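Local structure of phosphonate monoester hydrolase (Ruegeria pomeroyi, 4UPK) at residues A227-N232 against T334-D339; F216-F221 against D321-R326; E117-K120 against L124-L127; P84-I89 against F128-T133. The protein is a hydrolase of the sulfatase family in the alkaline phosphatase clan, with an alpha/beta fold and an assembly of four chains. All blocks are in the same frame, centred on the assembly; numbering follows the deposited sequence.

Overall arrangement
The four contacts illustrate how helices, and the loops leading into and out of the central sheet, pack on one another in an alpha/beta fold. Contact 4 opens first along the chain, with contact 3 nested inside its loop, centres about 15 Å apart. The segments of contacts 1 and 2 then alternate, each joining the helix-to-strand unit 213-239 to the unit 303-346; centres about 17 Å apart. Leu217 and Phe221 of contact 2 pack on contact 4, and Trp228 of contact 1 on contact 3. Contacts 1 and 3 lie at the second subunit, whereas no other chain touches contacts 2 and 4, so the set runs from the subunit interface to the buried interior.

Contact 1 of 4, residues A227-N232 against T334-D339; sequences AWAGQN and TGQYDD
Ala229 and Gln336 make the close part of this meeting between two helix-to-strand loops of an alpha/beta fold. One loop holds a type II beta turn from Trp228 to Gln231; the other leaves its helix through a Schellman motif at Gly335. The flat amide of Gln336 lies across the alpha and beta carbons of Ala229: Gln336 OE1 stands 3.3 Å from Ala229 CA, and Gln336 NE2 3.6 Å from Ala229 CB. The extended side chain (chi2 -178°) carries the amide over to the turn, and polar partners at both ends fix its rotation, Gln336 OE1 accepting from the indole nitrogen of Trp233. Trp228, at the start of the turn, is packed at the subunit interface, where it meets Tyr169 of the second subunit edge-to-face.

The other side is loose. Gly230, exposed at the third position of the turn, meets its neighbour only through its backbone N, 3.8 Å from Gln336 OE1. Thr334 is exposed as well, yet its hydroxyl serves the second loop: the hydrogen bond from Gln336 NE2 to Thr334 OG1 is nearly straight, 2.8 Å and 174°, with the hydroxyl oxygen lying almost in the amide plane.

Contact 2 of 4, residues F216-F221 against D321-R326; sequences FLTDQF and DTHIGR
His323 brings its CB against Thr218, whose OG1 lies 3.2 Å from His323 CB. The threonine hydroxyl is not spent on the histidine, since its hydrogen-bond partners are Thr214 O one turn earlier on its own helix and Tyr239 OH. Its methyl, placed anti to the backbone N (chi1 of OG1 -47°), points instead toward the backbone of the facing helix, with Thr218 CG2 3.4 Å from His323 O. Ile324 then turns from the first helix and packs on Tyr239. Such side-by-side packing is part of the layered alpha/beta architecture of the alkaline phosphatase clan: segments 216-221 and 321-326 of helices 213-224 and 303-333 run almost parallel, 7° between their directions, with a closest axis approach of 10.0 Å, and both helices rest on strand 234-239.

One turn beyond His323, Arg326 reaches across with a bend at chi3 and packs NH1 on the Thr218 methyl, 3.5 Å from CG2. Arg326 forms a salt bridge to Asp219, in which OD1 alone receives both terminal nitrogens. Arg326 NH2 donates to Asp219 OD1 at 2.7 Å, nearly in the guanidinium plane, and Arg326 NH1 adds a weak bond to Asp219 OD1 at 3.0 Å; carboxylate and guanidinium planes stand 78° apart. NH1 also donates to His323 ND1 at 2.8 Å, meeting the imidazole in its ring plane.

Contact 3 of 4, residues E117-K120 against L124-L127; sequences EMRK and LPLL
Arg119 spreads along both residues at the start of the opposite segment. Its side chain crosses the ring of Pro125 at about a right angle, with Arg119 CG and the first guanidinium nitrogen, NE, each 3.8 Å from Pro125 CD. Farther out the guanidinium lies beside Leu124, which points the same way and sets one methyl over a face of the planar group, Leu124 CD1 being 3.7 Å from Arg119 NH2. The chain of Arg119 is extended from CG to NE (chi3 176°), and this carries the charge past the proline to the end of the leucine.

The contact closes a tight helix-to-strand connection, in which helix 114-120 leads through a short turn into strand 125-127, flanked in the parallel part of the sheet by 158-162 and 234-239. In the second shell, Arg119 NE donates to Gly156 O, and NH1 forms a salt bridge with Asp144 of the second subunit, whose Pro145 packs on Leu124. On the helix, Met118 sends its side chain to helix 394-402 and Phe234, the latter also touched by Pro125. Lys120 forms a salt bridge with Glu117 one turn back, NZ meeting the syn lone pair of Glu117 OE1 at 2.9 Å.

Contact 4 of 4, residues P84-I89 against F128-T133; sequences PSRASI and FGYTDT
Arg86 and Tyr130 meet with their side chains at about a right angle, the guanidinium and phenol planes inclined by 36°. The encounter is oblique: Arg86 NH1 lies 3.4 Å from Tyr130 CE2, and Arg86 NH2 3.7 Å from the same ring carbon. Two successive bends in the arginine (chi2 52°, chi3 64°) fold its end round beside the tyrosine. A water sits at the guanidinium edge, in its plane, accepting from Arg86 NH1 at 3.0 Å and donating to Tyr130 O at 3.1 Å, and so links the arginine to the backbone of the residue whose ring it touches.

Pro84, Ser85 and Arg86 belong to the C-x-P-S-R signature, carried here on helix 82-91; in sulfatases it lies at the active site, so the contact is probably part of that region. In loop 128-133, which follows strand 125-127, Thr131 OG1 and Thr133 OG1 are hydrogen-bonded at 3.0 Å, with Met154 N a further partner of Thr131. Arg86 NE forms a salt bridge with Asp347, and NH2 another with Asp42 OD2, the very oxygen that Tyr130 OH binds. The shared carboxylate, the second aspartate and the water together imply a buried guanidinium fixed in both position and rotation.

Contact 1 of 4, residues A227-N232 against T334-D339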
loop_
_atom_site.group_PDB
_atom_site.type_symbol
_atom_site.label_atom_id
_atom_site.label_comp_id
_atom_site.label_asym_id
_atom_site.label_seq_id
_atom_site.Cartn_x
_atom_site.Cartn_y
_atom_site.Cartn_z
ATOM N N ALA A 227 -23.060 23.240 -15.292
ATOM C CA ALA A 227 -21.655 23.662 -15.402
ATOM C C ALA A 227 -20.724 22.554 -15.990
ATOM O O ALA A 227 -19.623 22.881 -16.466
ATOM C CB ALA A 227 -21.143 24.140 -14.053
ATOM N N TRP A 228 -21.190 21.272 -16.018
ATOM C CA TRP A 228 -20.418 20.152 -16.573
ATOM C C TRP A 228 -20.508 20.071 -18.096
ATOM O O TRP A 228 -19.672 19.398 -18.715
ATOM C CB TRP A 228 -20.794 18.798 -15.921
ATOM C CG TRP A 228 -20.087 18.554 -14.621
ATOM C CD1 TRP A 228 -20.578 18.783 -13.370
ATOM C CD2 TRP A 228 -18.722 18.147 -14.451
ATOM N NE1 TRP A 228 -19.611 18.518 -12.427
ATOM C CE2 TRP A 228 -18.467 18.105 -13.062
ATOM C CE3 TRP A 228 -17.692 17.767 -15.342
ATOM C CZ2 TRP A 228 -17.234 17.697 -12.537
ATOM C CZ3 TRP A 228 -16.460 17.389 -14.819
ATOM C CH2 TRP A 228 -16.239 17.368 -13.435
ATOM N N ALA A 229 -21.510 20.747 -18.696
ATOM C CA ALA A 229 -21.749 20.773 -20.143
ATOM C C ALA A 229 -20.530 21.303 -20.891
ATOM O O ALA A 229 -19.894 22.271 -20.452
ATOM C CB ALA A 229 -22.989 21.614 -20.457
ATOM N N GLY A 230 -20.176 20.629 -21.978
ATOM C CA GLY A 230 -19.009 20.983 -22.781
ATOM C C GLY A 230 -17.829 20.079 -22.505
ATOM O O GLY A 230 -17.139 19.660 -23.437
ATOM N N GLN A 231 -17.586 19.783 -21.217
ATOM C CA GLN A 231 -16.523 18.884 -20.764
ATOM C C GLN A 231 -17.034 17.442 -20.812
ATOM O O GLN A 231 -18.244 17.223 -20.887
ATOM C CB GLN A 231 -16.090 19.245 -19.332
ATOM C CG GLN A 231 -14.973 20.291 -19.267
ATOM C CD GLN A 231 -15.394 21.734 -19.510
ATOM O OE1 GLN A 231 -16.520 22.162 -19.203
ATOM N NE2 GLN A 231 -14.461 22.535 -20.016
ATOM N N ASN A 232 -16.119 16.464 -20.817
ATOM C CA ASN A 232 -16.525 15.054 -20.843
ATOM C C ASN A 232 -16.905 14.642 -19.433
ATOM O O ASN A 232 -16.052 14.639 -18.546
ATOM C CB ASN A 232 -15.418 14.166 -21.402
ATOM C CG ASN A 232 -15.199 14.293 -22.885
ATOM O OD1 ASN A 232 -15.888 15.023 -23.598
ATOM N ND2 ASN A 232 -14.228 13.558 -23.386
ATOM N N THR A 334 -29.366 21.177 -23.936
ATOM C CA THR A 334 -27.945 21.535 -23.911
ATOM C C THR A 334 -27.192 21.026 -25.152
ATOM O O THR A 334 -25.998 21.314 -25.311
ATOM C CB THR A 334 -27.290 21.058 -22.592
ATOM O OG1 THR A 334 -27.486 19.649 -22.420
ATOM C CG2 THR A 334 -27.810 21.807 -21.367
ATOM N N GLY A 335 -27.897 20.286 -26.018
ATOM C CA GLY A 335 -27.342 19.681 -27.223
ATOM C C GLY A 335 -26.329 18.595 -26.899
ATOM O O GLY A 335 -25.361 18.405 -27.634
ATOM N N GLN A 336 -26.545 17.887 -25.776
ATOM C CA GLN A 336 -25.660 16.833 -25.285
ATOM C C GLN A 336 -26.245 15.426 -25.445
ATOM O O GLN A 336 -25.539 14.468 -25.191
ATOM C CB GLN A 336 -25.298 17.079 -23.813
ATOM C CG GLN A 336 -24.386 18.285 -23.564
ATOM C CD GLN A 336 -24.076 18.378 -22.080
ATOM O OE1 GLN A 336 -22.975 18.043 -21.633
ATOM N NE2 GLN A 336 -25.068 18.745 -21.270
ATOM N N TYR A 337 -27.502 15.298 -25.893
ATOM C CA TYR A 337 -28.189 14.028 -26.082
ATOM C C TYR A 337 -27.542 13.094 -27.117
ATOM O O TYR A 337 -27.343 11.913 -26.822
ATOM C CB TYR A 337 -29.669 14.284 -26.413
ATOM C CG TYR A 337 -30.518 13.049 -26.618
ATOM C CD1 TYR A 337 -31.028 12.341 -25.532
ATOM C CD2 TYR A 337 -30.883 12.634 -27.899
ATOM C CE1 TYR A 337 -31.854 11.234 -25.715
ATOM C CE2 TYR A 337 -31.711 11.529 -28.093
ATOM C CZ TYR A 337 -32.196 10.836 -26.998
ATOM O OH TYR A 337 -33.014 9.749 -27.188
ATOM N N ASP A 338 -27.249 13.600 -28.323
ATOM C CA ASP A 338 -26.662 12.786 -29.402
ATOM C C ASP A 338 -25.218 12.356 -29.135
ATOM O O ASP A 338 -24.843 11.294 -29.604
ATOM C CB ASP A 338 -26.791 13.472 -30.777
ATOM C CG ASP A 338 -28.190 13.909 -31.179
ATOM O OD1 ASP A 338 -29.162 13.192 -30.842
ATOM O OD2 ASP A 338 -28.307 14.915 -31.906
ATOM N N ASP A 339 -24.443 13.135 -28.339
ATOM C CA ASP A 339 -23.036 12.879 -27.971
ATOM C C ASP A 339 -22.856 12.135 -26.606
ATOM O O ASP A 339 -21.756 12.180 -26.027
ATOM C CB ASP A 339 -22.258 14.222 -27.927
ATOM C CG ASP A 339 -21.985 14.906 -29.260
ATOM O OD1 ASP A 339 -22.217 14.274 -30.326
ATOM O OD2 ASP A 339 -21.493 16.053 -29.243
#

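Contact 2 of 4, residues F216-F221 against D321-R326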
loop_
_atom_site.group_PDB
_atom_site.type_symbol
_atom_site.label_atom_id
_atom_site.label_comp_id
_atom_site.label_asym_id
_atom_site.label_seq_id
_atom_site.Cartn_x
_atom_site.Cartn_y
_atom_site.Cartn_z
ATOM N N PHE A 216 -36.531 15.219 -5.603
ATOM C CA PHE A 216 -35.370 15.821 -4.955
ATOM C C PHE A 216 -34.051 15.393 -5.597
ATOM O O PHE A 216 -33.211 16.267 -5.853
ATOM C CB PHE A 216 -35.396 15.577 -3.429
ATOM C CG PHE A 216 -34.184 16.102 -2.713
ATOM C CD1 PHE A 216 -34.107 17.439 -2.336
ATOM C CD2 PHE A 216 -33.077 15.281 -2.491
ATOM C CE1 PHE A 216 -32.949 17.946 -1.730
ATOM C CE2 PHE A 216 -31.921 15.790 -1.893
ATOM C CZ PHE A 216 -31.869 17.114 -1.499
ATOM N N LEU A 217 -33.863 14.077 -5.859
ATOM C CA LEU A 217 -32.617 13.572 -6.478
ATOM C C LEU A 217 -32.424 14.118 -7.891
ATOM O O LEU A 217 -31.329 14.551 -8.230
ATOM C CB LEU A 217 -32.540 12.029 -6.456
ATOM C CG LEU A 217 -31.212 11.385 -6.860
ATOM C CD1 LEU A 217 -30.031 11.846 -5.978
ATOM C CD2 LEU A 217 -31.319 9.918 -6.827
ATOM N N THR A 218 -33.510 14.161 -8.676
ATOM C CA THR A 218 -33.569 14.719 -10.030
ATOM C C THR A 218 -33.219 16.209 -9.981
ATOM O O THR A 218 -32.456 16.687 -10.830
ATOM C CB THR A 218 -34.957 14.491 -10.659
ATOM O OG1 THR A 218 -35.327 13.128 -10.444
ATOM C CG2 THR A 218 -34.975 14.817 -12.153
ATOM N N ASP A 219 -33.772 16.934 -8.986
ATOM C CA ASP A 219 -33.473 18.348 -8.775
ATOM C C ASP A 219 -31.985 18.565 -8.472
ATOM O O ASP A 219 -31.403 19.486 -9.023
ATOM C CB ASP A 219 -34.355 18.942 -7.662
ATOM C CG ASP A 219 -35.827 19.119 -8.006
ATOM O OD1 ASP A 219 -36.184 19.010 -9.204
ATOM O OD2 ASP A 219 -36.617 19.318 -7.085
ATOM N N GLN A 220 -31.367 17.690 -7.668
ATOM C CA GLN A 220 -29.936 17.742 -7.329
ATOM C C GLN A 220 -29.040 17.504 -8.550
ATOM O O GLN A 220 -28.042 18.208 -8.718
ATOM C CB GLN A 220 -29.586 16.811 -6.155
ATOM C CG GLN A 220 -30.224 17.201 -4.803
ATOM C CD GLN A 220 -30.379 18.683 -4.571
ATOM O OE1 GLN A 220 -31.474 19.248 -4.693
ATOM N NE2 GLN A 220 -29.289 19.350 -4.253
ATOM N N PHE A 221 -29.432 16.559 -9.423
ATOM C CA PHE A 221 -28.781 16.292 -10.717
ATOM C C PHE A 221 -28.838 17.554 -11.595
ATOM O O PHE A 221 -27.811 18.003 -12.103
ATOM C CB PHE A 221 -29.489 15.117 -11.433
ATOM C CG PHE A 221 -28.961 14.791 -12.805
ATOM C CD1 PHE A 221 -27.911 13.884 -12.967
ATOM C CD2 PHE A 221 -29.508 15.385 -13.940
ATOM C CE1 PHE A 221 -27.424 13.574 -14.249
ATOM C CE2 PHE A 221 -29.007 15.094 -15.219
ATOM C CZ PHE A 221 -27.976 14.187 -15.364
ATOM N N ASP A 321 -40.336 7.623 -13.978
ATOM C CA ASP A 321 -40.447 7.905 -15.398
ATOM C C ASP A 321 -40.551 9.406 -15.699
ATOM O O ASP A 321 -39.796 9.865 -16.535
ATOM C CB ASP A 321 -41.621 7.167 -16.022
ATOM C CG ASP A 321 -41.562 7.223 -17.523
ATOM O OD1 ASP A 321 -40.889 6.365 -18.112
ATOM O OD2 ASP A 321 -42.112 8.185 -18.105
ATOM N N THR A 322 -41.479 10.153 -15.049
ATOM C CA THR A 322 -41.682 11.611 -15.253
ATOM C C THR A 322 -40.387 12.389 -15.010
ATOM O O THR A 322 -40.064 13.272 -15.791
ATOM C CB THR A 322 -42.818 12.150 -14.348
ATOM O OG1 THR A 322 -44.001 11.361 -14.494
ATOM C CG2 THR A 322 -43.144 13.622 -14.604
ATOM N N HIS A 323 -39.657 12.058 -13.933
ATOM C CA HIS A 323 -38.393 12.698 -13.594
ATOM C C HIS A 323 -37.238 12.349 -14.537
ATOM O O HIS A 323 -36.393 13.205 -14.762
ATOM C CB HIS A 323 -38.053 12.547 -12.102
ATOM C CG HIS A 323 -38.964 13.362 -11.245
ATOM N ND1 HIS A 323 -38.812 14.725 -11.141
ATOM C CD2 HIS A 323 -40.076 12.994 -10.568
ATOM C CE1 HIS A 323 -39.809 15.146 -10.377
ATOM N NE2 HIS A 323 -40.598 14.139 -10.010
ATOM N N ILE A 324 -37.231 11.145 -15.142
ATOM C CA ILE A 324 -36.219 10.717 -16.130
ATOM C C ILE A 324 -36.407 11.527 -17.431
ATOM O O ILE A 324 -35.426 11.859 -18.084
ATOM C CB ILE A 324 -36.180 9.153 -16.336
ATOM C CG1 ILE A 324 -35.489 8.484 -15.140
ATOM C CG2 ILE A 324 -35.487 8.727 -17.681
ATOM C CD1 ILE A 324 -35.512 6.943 -15.116
ATOM N N GLY A 325 -37.656 11.892 -17.750
ATOM C CA GLY A 325 -37.985 12.761 -18.882
ATOM C C GLY A 325 -37.333 14.132 -18.775
ATOM O O GLY A 325 -36.889 14.691 -19.775
ATOM N N ARG A 326 -37.223 14.661 -17.551
ATOM C CA ARG A 326 -36.567 15.939 -17.240
ATOM C C ARG A 326 -35.062 15.842 -17.468
ATOM O O ARG A 326 -34.463 16.825 -17.878
ATOM C CB ARG A 326 -36.826 16.349 -15.784
ATOM C CG ARG A 326 -38.261 16.708 -15.433
ATOM C CD ARG A 326 -38.390 16.812 -13.917
ATOM N NE ARG A 326 -37.703 17.999 -13.410
ATOM C CZ ARG A 326 -37.246 18.153 -12.172
ATOM N NH1 ARG A 326 -37.376 17.179 -11.279
ATOM N NH2 ARG A 326 -36.657 19.284 -11.814
#

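Contact 3 of 4, residues E117-K120 against L124-L127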
loop_
_atom_site.group_PDB
_atom_site.type_symbol
_atom_site.label_atom_id
_atom_site.label_comp_id
_atom_site.label_asym_id
_atom_site.label_seq_id
_atom_site.Cartn_x
_atom_site.Cartn_y
_atom_site.Cartn_z
ATOM N N GLU A 117 -11.589 2.686 -13.287
ATOM C CA GLU A 117 -11.220 2.544 -14.690
ATOM C C GLU A 117 -11.550 3.785 -15.510
ATOM O O GLU A 117 -10.742 4.156 -16.355
ATOM C CB GLU A 117 -11.767 1.242 -15.297
ATOM C CG GLU A 117 -11.263 -0.037 -14.640
ATOM C CD GLU A 117 -9.819 -0.077 -14.181
ATOM O OE1 GLU A 117 -8.920 -0.233 -15.041
ATOM O OE2 GLU A 117 -9.588 0.041 -12.954
ATOM N N MET A 118 -12.693 4.456 -15.223
ATOM C CA MET A 118 -13.085 5.717 -15.862
ATOM C C MET A 118 -12.157 6.856 -15.448
ATOM O O MET A 118 -11.932 7.755 -16.252
ATOM C CB MET A 118 -14.556 6.083 -15.592
ATOM C CG MET A 118 -15.559 5.244 -16.402
ATOM S SD MET A 118 -15.552 5.555 -18.186
ATOM C CE MET A 118 -16.587 6.997 -18.282
ATOM N N ARG A 119 -11.587 6.804 -14.220
ATOM C CA ARG A 119 -10.617 7.789 -13.723
ATOM C C ARG A 119 -9.314 7.740 -14.529
ATOM O O ARG A 119 -8.679 8.785 -14.747
ATOM C CB ARG A 119 -10.332 7.588 -12.233
ATOM C CG ARG A 119 -11.419 8.167 -11.342
ATOM C CD ARG A 119 -10.868 8.440 -9.968
ATOM N NE ARG A 119 -11.862 9.082 -9.115
ATOM C CZ ARG A 119 -11.626 10.134 -8.339
ATOM N NH1 ARG A 119 -10.425 10.706 -8.327
ATOM N NH2 ARG A 119 -12.591 10.632 -7.580
ATOM N N LYS A 120 -8.941 6.519 -14.990
ATOM C CA LYS A 120 -7.783 6.273 -15.864
ATOM C C LYS A 120 -8.009 6.911 -17.249
ATOM O O LYS A 120 -7.055 7.362 -17.878
ATOM C CB LYS A 120 -7.492 4.769 -16.000
ATOM C CG LYS A 120 -7.068 4.086 -14.700
ATOM C CD LYS A 120 -6.805 2.609 -14.931
ATOM C CE LYS A 120 -6.448 1.898 -13.651
ATOM N NZ LYS A 120 -6.389 0.419 -13.822
ATOM N N LEU A 124 -14.160 12.188 -14.012
ATOM C CA LEU A 124 -14.458 12.287 -12.591
ATOM C C LEU A 124 -15.849 11.654 -12.465
ATOM O O LEU A 124 -16.820 12.235 -12.954
ATOM C CB LEU A 124 -14.443 13.737 -12.062
ATOM C CG LEU A 124 -14.749 13.902 -10.553
ATOM C CD1 LEU A 124 -13.586 13.451 -9.693
ATOM C CD2 LEU A 124 -15.074 15.319 -10.214
ATOM N N PRO A 125 -15.956 10.426 -11.896
ATOM C CA PRO A 125 -17.272 9.774 -11.797
ATOM C C PRO A 125 -18.175 10.479 -10.784
ATOM O O PRO A 125 -17.918 10.447 -9.581
ATOM C CB PRO A 125 -16.928 8.320 -11.415
ATOM C CG PRO A 125 -15.442 8.206 -11.551
ATOM C CD PRO A 125 -14.910 9.574 -11.313
ATOM N N LEU A 126 -19.210 11.159 -11.275
ATOM C CA LEU A 126 -20.127 11.911 -10.411
ATOM C C LEU A 126 -21.247 11.020 -9.919
ATOM O O LEU A 126 -21.932 10.389 -10.733
ATOM C CB LEU A 126 -20.682 13.138 -11.141
ATOM C CG LEU A 126 -19.640 14.069 -11.792
ATOM C CD1 LEU A 126 -20.286 14.999 -12.782
ATOM C CD2 LEU A 126 -18.838 14.828 -10.753
ATOM N N LEU A 127 -21.422 10.946 -8.585
ATOM C CA LEU A 127 -22.465 10.132 -7.980
ATOM C C LEU A 127 -23.640 10.905 -7.431
ATOM O O LEU A 127 -23.493 11.745 -6.543
ATOM C CB LEU A 127 -21.900 9.147 -6.927
ATOM C CG LEU A 127 -22.890 8.235 -6.191
ATOM C CD1 LEU A 127 -23.460 7.146 -7.134
ATOM C CD2 LEU A 127 -22.216 7.583 -4.992
#

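Contact 4 of 4, residues P84-I89 against F128-T133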
loop_
_atom_site.group_PDB
_atom_site.type_symbol
_atom_site.label_atom_id
_atom_site.label_comp_id
_atom_site.label_asym_id
_atom_site.label_seq_id
_atom_site.Cartn_x
_atom_site.Cartn_y
_atom_site.Cartn_z
ATOM N N PRO A 84 -24.744 -7.261 -3.330
ATOM C CA PRO A 84 -24.102 -8.158 -4.321
ATOM C C PRO A 84 -24.386 -7.787 -5.788
ATOM O O PRO A 84 -23.476 -7.795 -6.635
ATOM C CB PRO A 84 -24.695 -9.534 -3.984
ATOM C CG PRO A 84 -25.030 -9.441 -2.533
ATOM C CD PRO A 84 -25.495 -8.027 -2.314
ATOM N N SER A 85 -25.656 -7.459 -6.087
ATOM C CA SER A 85 -26.088 -7.091 -7.428
ATOM C C SER A 85 -25.498 -5.767 -7.917
ATOM O O SER A 85 -25.254 -5.640 -9.103
ATOM C CB SER A 85 -27.600 -7.103 -7.520
ATOM O OG SER A 85 -27.971 -7.043 -8.881
ATOM N N ARG A 86 -25.228 -4.813 -7.010
ATOM C CA ARG A 86 -24.539 -3.545 -7.296
ATOM C C ARG A 86 -23.031 -3.786 -7.469
ATOM O O ARG A 86 -22.433 -3.239 -8.396
ATOM C CB ARG A 86 -24.806 -2.513 -6.180
ATOM C CG ARG A 86 -24.784 -1.061 -6.620
ATOM C CD ARG A 86 -25.666 -0.760 -7.804
ATOM N NE ARG A 86 -27.081 -0.981 -7.518
ATOM C CZ ARG A 86 -27.953 -0.015 -7.265
ATOM N NH1 ARG A 86 -27.557 1.248 -7.205
ATOM N NH2 ARG A 86 -29.227 -0.302 -7.072
ATOM N N ALA A 87 -22.434 -4.671 -6.624
ATOM C CA ALA A 87 -21.020 -5.052 -6.723
ATOM C C ALA A 87 -20.685 -5.706 -8.102
ATOM O O ALA A 87 -19.687 -5.375 -8.719
ATOM C CB ALA A 87 -20.627 -5.936 -5.555
ATOM N N SER A 88 -21.588 -6.513 -8.630
ATOM C CA SER A 88 -21.458 -7.163 -9.942
ATOM C C SER A 88 -21.556 -6.197 -11.108
ATOM O O SER A 88 -20.790 -6.316 -12.052
ATOM C CB SER A 88 -22.527 -8.249 -10.090
ATOM O OG SER A 88 -22.155 -9.453 -9.443
ATOM N N ILE A 89 -22.520 -5.273 -11.068
ATOM C CA ILE A 89 -22.750 -4.236 -12.084
ATOM C C ILE A 89 -21.560 -3.273 -12.155
ATOM O O ILE A 89 -21.064 -2.964 -13.254
ATOM C CB ILE A 89 -24.104 -3.512 -11.812
ATOM C CG1 ILE A 89 -25.277 -4.450 -12.165
ATOM C CG2 ILE A 89 -24.223 -2.159 -12.559
ATOM C CD1 ILE A 89 -26.737 -4.049 -11.587
ATOM N N PHE A 128 -24.833 10.565 -7.941
ATOM C CA PHE A 128 -26.107 11.120 -7.489
ATOM C C PHE A 128 -26.907 9.949 -6.957
ATOM O O PHE A 128 -27.544 9.230 -7.737
ATOM C CB PHE A 128 -26.832 11.819 -8.637
ATOM C CG PHE A 128 -26.130 13.057 -9.107
ATOM C CD1 PHE A 128 -26.409 14.292 -8.532
ATOM C CD2 PHE A 128 -25.203 12.999 -10.142
ATOM C CE1 PHE A 128 -25.761 15.445 -8.970
ATOM C CE2 PHE A 128 -24.553 14.149 -10.584
ATOM C CZ PHE A 128 -24.841 15.370 -9.996
ATOM N N GLY A 129 -26.759 9.705 -5.656
ATOM C CA GLY A 129 -27.410 8.591 -4.997
ATOM C C GLY A 129 -26.550 7.734 -4.099
ATOM O O GLY A 129 -26.073 8.209 -3.072
ATOM N N TYR A 130 -26.433 6.438 -4.425
ATOM C CA TYR A 130 -25.736 5.400 -3.630
ATOM C C TYR A 130 -25.125 4.304 -4.506
ATOM O O TYR A 130 -25.564 4.122 -5.635
ATOM C CB TYR A 130 -26.734 4.735 -2.654
ATOM C CG TYR A 130 -27.933 4.130 -3.361
ATOM C CD1 TYR A 130 -29.015 4.919 -3.741
ATOM C CD2 TYR A 130 -27.981 2.764 -3.659
ATOM C CE1 TYR A 130 -30.126 4.369 -4.377
ATOM C CE2 TYR A 130 -29.066 2.215 -4.332
ATOM C CZ TYR A 130 -30.136 3.030 -4.698
ATOM O OH TYR A 130 -31.220 2.543 -5.378
ATOM N N THR A 131 -24.167 3.531 -3.948
ATOM C CA THR A 131 -23.511 2.362 -4.603
ATOM C C THR A 131 -23.712 1.096 -3.763
ATOM O O THR A 131 -23.558 -0.007 -4.284
ATOM C CB THR A 131 -22.003 2.587 -4.894
ATOM O OG1 THR A 131 -21.342 2.952 -3.691
ATOM C CG2 THR A 131 -21.754 3.627 -5.955
ATOM N N ASP A 132 -24.076 1.258 -2.470
ATOM C CA ASP A 132 -24.288 0.169 -1.507
ATOM C C ASP A 132 -23.098 -0.773 -1.419
ATOM O O ASP A 132 -23.251 -2.008 -1.479
ATOM C CB ASP A 132 -25.630 -0.578 -1.745
ATOM C CG ASP A 132 -26.862 0.197 -1.337
ATOM O OD1 ASP A 132 -26.720 1.196 -0.593
ATOM O OD2 ASP A 132 -27.970 -0.213 -1.723
ATOM N N THR A 133 -21.902 -0.172 -1.267
ATOM C CA THR A 133 -20.629 -0.880 -1.219
ATOM C C THR A 133 -20.130 -1.105 0.214
ATOM O O THR A 133 -19.962 -0.151 0.982
ATOM C CB THR A 133 -19.574 -0.223 -2.119
ATOM O OG1 THR A 133 -20.171 0.216 -3.334
ATOM C CG2 THR A 133 -18.398 -1.160 -2.431
HETATM O O HOH W 1 -24.924 2.363 -8.089
#